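Local atomic coordinates of BtrN (Bacillus circulans, PDB entry 4M7S), a protein that catalyses the radical S-adenosyl-L-methionine-dependent two-electron oxidation of 2-deoxy-scyllo-inosamine to amino-dideoxy-scyllo-inosose in butirosin biosynthesis, using two [4Fe-4S] clusters. Residues Thr43-Leu48 with Gly55-His60. Numbering follows the deposited sequence.
Sequences TLMEQL and GRISFH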
loop_
_atom_site.group_PDB
_atom_site.type_symbol
_atom_site.label_atom_id
_atom_site.label_comp_id
_atom_site.label_asym_id
_atom_site.label_seq_id
_atom_site.Cartn_x
_atom_site.Cartn_y
_atom_site.Cartn_z
ATOM N N THR A 43 9.346 -6.042 12.999
ATOM C CA THR A 43 9.682 -4.696 13.467
ATOM C C THR A 43 8.675 -3.664 12.960
ATOM O O THR A 43 8.408 -2.691 13.645
ATOM C CB THR A 43 11.169 -4.229 13.245
ATOM O OG1 THR A 43 11.207 -3.030 12.461
ATOM C CG2 THR A 43 12.016 -5.271 12.599
ATOM N N LEU A 44 8.099 -3.883 11.781
ATOM C CA LEU A 44 7.033 -2.992 11.315
ATOM C C LEU A 44 5.812 -3.064 12.237
ATOM O O LEU A 44 5.206 -2.037 12.564
ATOM C CB LEU A 44 6.608 -3.328 9.884
ATOM C CG LEU A 44 5.470 -2.441 9.356
ATOM C CD1 LEU A 44 5.875 -0.951 9.324
ATOM C CD2 LEU A 44 5.015 -2.889 7.980
HETATM N N MSE A 45 5.441 -4.279 12.639
HETATM C CA MSE A 45 4.339 -4.459 13.585
HETATM C C MSE A 45 4.615 -3.716 14.899
HETATM O O MSE A 45 3.724 -3.081 15.462
HETATM C CB MSE A 45 4.089 -5.955 13.862
HETATM C CG MSE A 45 3.465 -6.731 12.684
HETATM SE SE MSE A 45 1.753 -5.968 12.100
HETATM C CE MSE A 45 2.404 -4.998 10.550
ATOM N N GLU A 46 5.851 -3.810 15.381
ATOM C CA GLU A 46 6.236 -3.176 16.634
ATOM C C GLU A 46 6.156 -1.666 16.529
ATOM O O GLU A 46 5.801 -0.988 17.493
ATOM C CB GLU A 46 7.663 -3.581 17.013
ATOM C CG GLU A 46 7.818 -5.048 17.378
ATOM C CD GLU A 46 9.272 -5.439 17.531
ATOM O OE1 GLU A 46 10.142 -4.707 16.997
ATOM O OE2 GLU A 46 9.545 -6.471 18.183
ATOM N N GLN A 47 6.523 -1.139 15.366
ATOM C CA GLN A 47 6.497 0.305 15.159
ATOM C C GLN A 47 5.063 0.786 15.047
ATOM O O GLN A 47 4.695 1.803 15.641
ATOM C CB GLN A 47 7.285 0.693 13.903
ATOM C CG GLN A 47 8.766 0.351 14.004
ATOM C CD GLN A 47 9.501 0.640 12.715
ATOM O OE1 GLN A 47 8.978 1.332 11.829
ATOM N NE2 GLN A 47 10.710 0.105 12.591
ATOM N N LEU A 48 4.255 0.042 14.294
ATOM C CA LEU A 48 2.853 0.402 14.116
ATOM C C LEU A 48 2.129 0.252 15.443
ATOM O O LEU A 48 1.223 1.029 15.774
ATOM C CB LEU A 48 2.194 -0.442 13.009
ATOM C CG LEU A 48 2.601 -0.152 11.562
ATOM C CD1 LEU A 48 1.810 -1.047 10.580
ATOM C CD2 LEU A 48 2.396 1.338 11.220
ATOM N N GLY A 55 -5.569 2.737 11.416
ATOM C CA GLY A 55 -6.030 2.982 10.062
ATOM C C GLY A 55 -6.119 1.679 9.291
ATOM O O GLY A 55 -6.230 0.602 9.887
ATOM N N ARG A 56 -6.059 1.761 7.967
ATOM C CA ARG A 56 -6.101 0.551 7.147
ATOM C C ARG A 56 -4.704 0.013 6.886
ATOM O O ARG A 56 -3.746 0.778 6.734
ATOM C CB ARG A 56 -6.774 0.824 5.805
ATOM C CG ARG A 56 -7.840 1.871 5.825
ATOM C CD ARG A 56 -9.204 1.266 5.640
ATOM N NE ARG A 56 -10.170 2.268 5.206
ATOM C CZ ARG A 56 -10.708 3.188 6.003
ATOM N NH1 ARG A 56 -10.378 3.241 7.289
ATOM N NH2 ARG A 56 -11.575 4.061 5.511
ATOM N N ILE A 57 -4.588 -1.308 6.832
ATOM C CA ILE A 57 -3.343 -1.940 6.417
ATOM C C ILE A 57 -3.618 -2.925 5.277
ATOM O O ILE A 57 -4.492 -3.788 5.390
ATOM C CB ILE A 57 -2.600 -2.619 7.612
ATOM C CG1 ILE A 57 -1.339 -3.346 7.138
ATOM C CG2 ILE A 57 -3.526 -3.580 8.372
ATOM C CD1 ILE A 57 -0.360 -3.663 8.270
ATOM N N SER A 58 -2.908 -2.765 4.161
ATOM C CA SER A 58 -2.974 -3.739 3.065
ATOM C C SER A 58 -1.623 -4.432 2.823
ATOM O O SER A 58 -0.581 -3.946 3.279
ATOM C CB SER A 58 -3.525 -3.116 1.778
ATOM O OG SER A 58 -3.040 -1.813 1.571
ATOM N N PHE A 59 -1.652 -5.563 2.113
ATOM C CA PHE A 59 -0.493 -6.456 2.016
ATOM C C PHE A 59 0.006 -6.666 0.592
ATOM O O PHE A 59 0.616 -7.704 0.278
ATOM C CB PHE A 59 -0.843 -7.809 2.627
ATOM C CG PHE A 59 -1.342 -7.710 4.030
ATOM C CD1 PHE A 59 -0.454 -7.738 5.100
ATOM C CD2 PHE A 59 -2.696 -7.559 4.286
ATOM C CE1 PHE A 59 -0.908 -7.644 6.400
ATOM C CE2 PHE A 59 -3.162 -7.444 5.595
ATOM C CZ PHE A 59 -2.265 -7.495 6.650
ATOM N N HIS A 60 -0.218 -5.653 -0.261
ATOM C CA HIS A 60 -0.036 -5.717 -1.731
ATOM C C HIS A 60 0.594 -4.428 -2.297
ATOM O O HIS A 60 -0.028 -3.366 -2.226
ATOM C CB HIS A 60 -1.422 -5.903 -2.374
ATOM C CG HIS A 60 -1.420 -6.002 -3.875
ATOM N ND1 HIS A 60 -2.137 -6.966 -4.550
ATOM C CD2 HIS A 60 -0.833 -5.238 -4.829
ATOM C CE1 HIS A 60 -1.971 -6.811 -5.852
ATOM N NE2 HIS A 60 -1.185 -5.771 -6.049
#
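Residues 43-48 of helix 38-50 keep their backbone well clear of 55-60, the nearest pair of CA atoms, Leu-48 and Gly-55, lying 10.1 Å apart, and side chains alone bridge the gap. Ile-57, in the middle of strand 56-58, does the reaching. Its CG1 branch runs anti to the backbone N (chi1 177°) and chi2 is also extended, which carries CD1 out toward the helix. There it meets two methyl groups from residues one helical turn apart, which themselves lie side by side. The selenomethionine Met-45 bends at chi2 and chi3, and this brings its terminal methyl round to the strand, with CE 3.8 Å from Ile-57 CD1. The CA-CB bond of Leu-48 is directed toward the strand, and its CD1 branch stands 4.1 Å from Ile-57 CD1. The contact is small, 82 Å² summed over both sides, wholly apolar and buried, with no hydrogen bond crossing it. Met-45 also packs on Thr-78 and Tyr-81 of helix 71-81, and Leu-44 on Val-10 of strand 7-10. Strand 56-58 lies parallel between strands 7-10 and 86-91, its backbone bonded to both. Helix 38-50 thus packs against one face of the parallel part of the sheet and leads from strand 7-10 into its neighbour 56-58, the beta-alpha-beta crossover from which the partial TIM barrel of radical SAM enzymes is built.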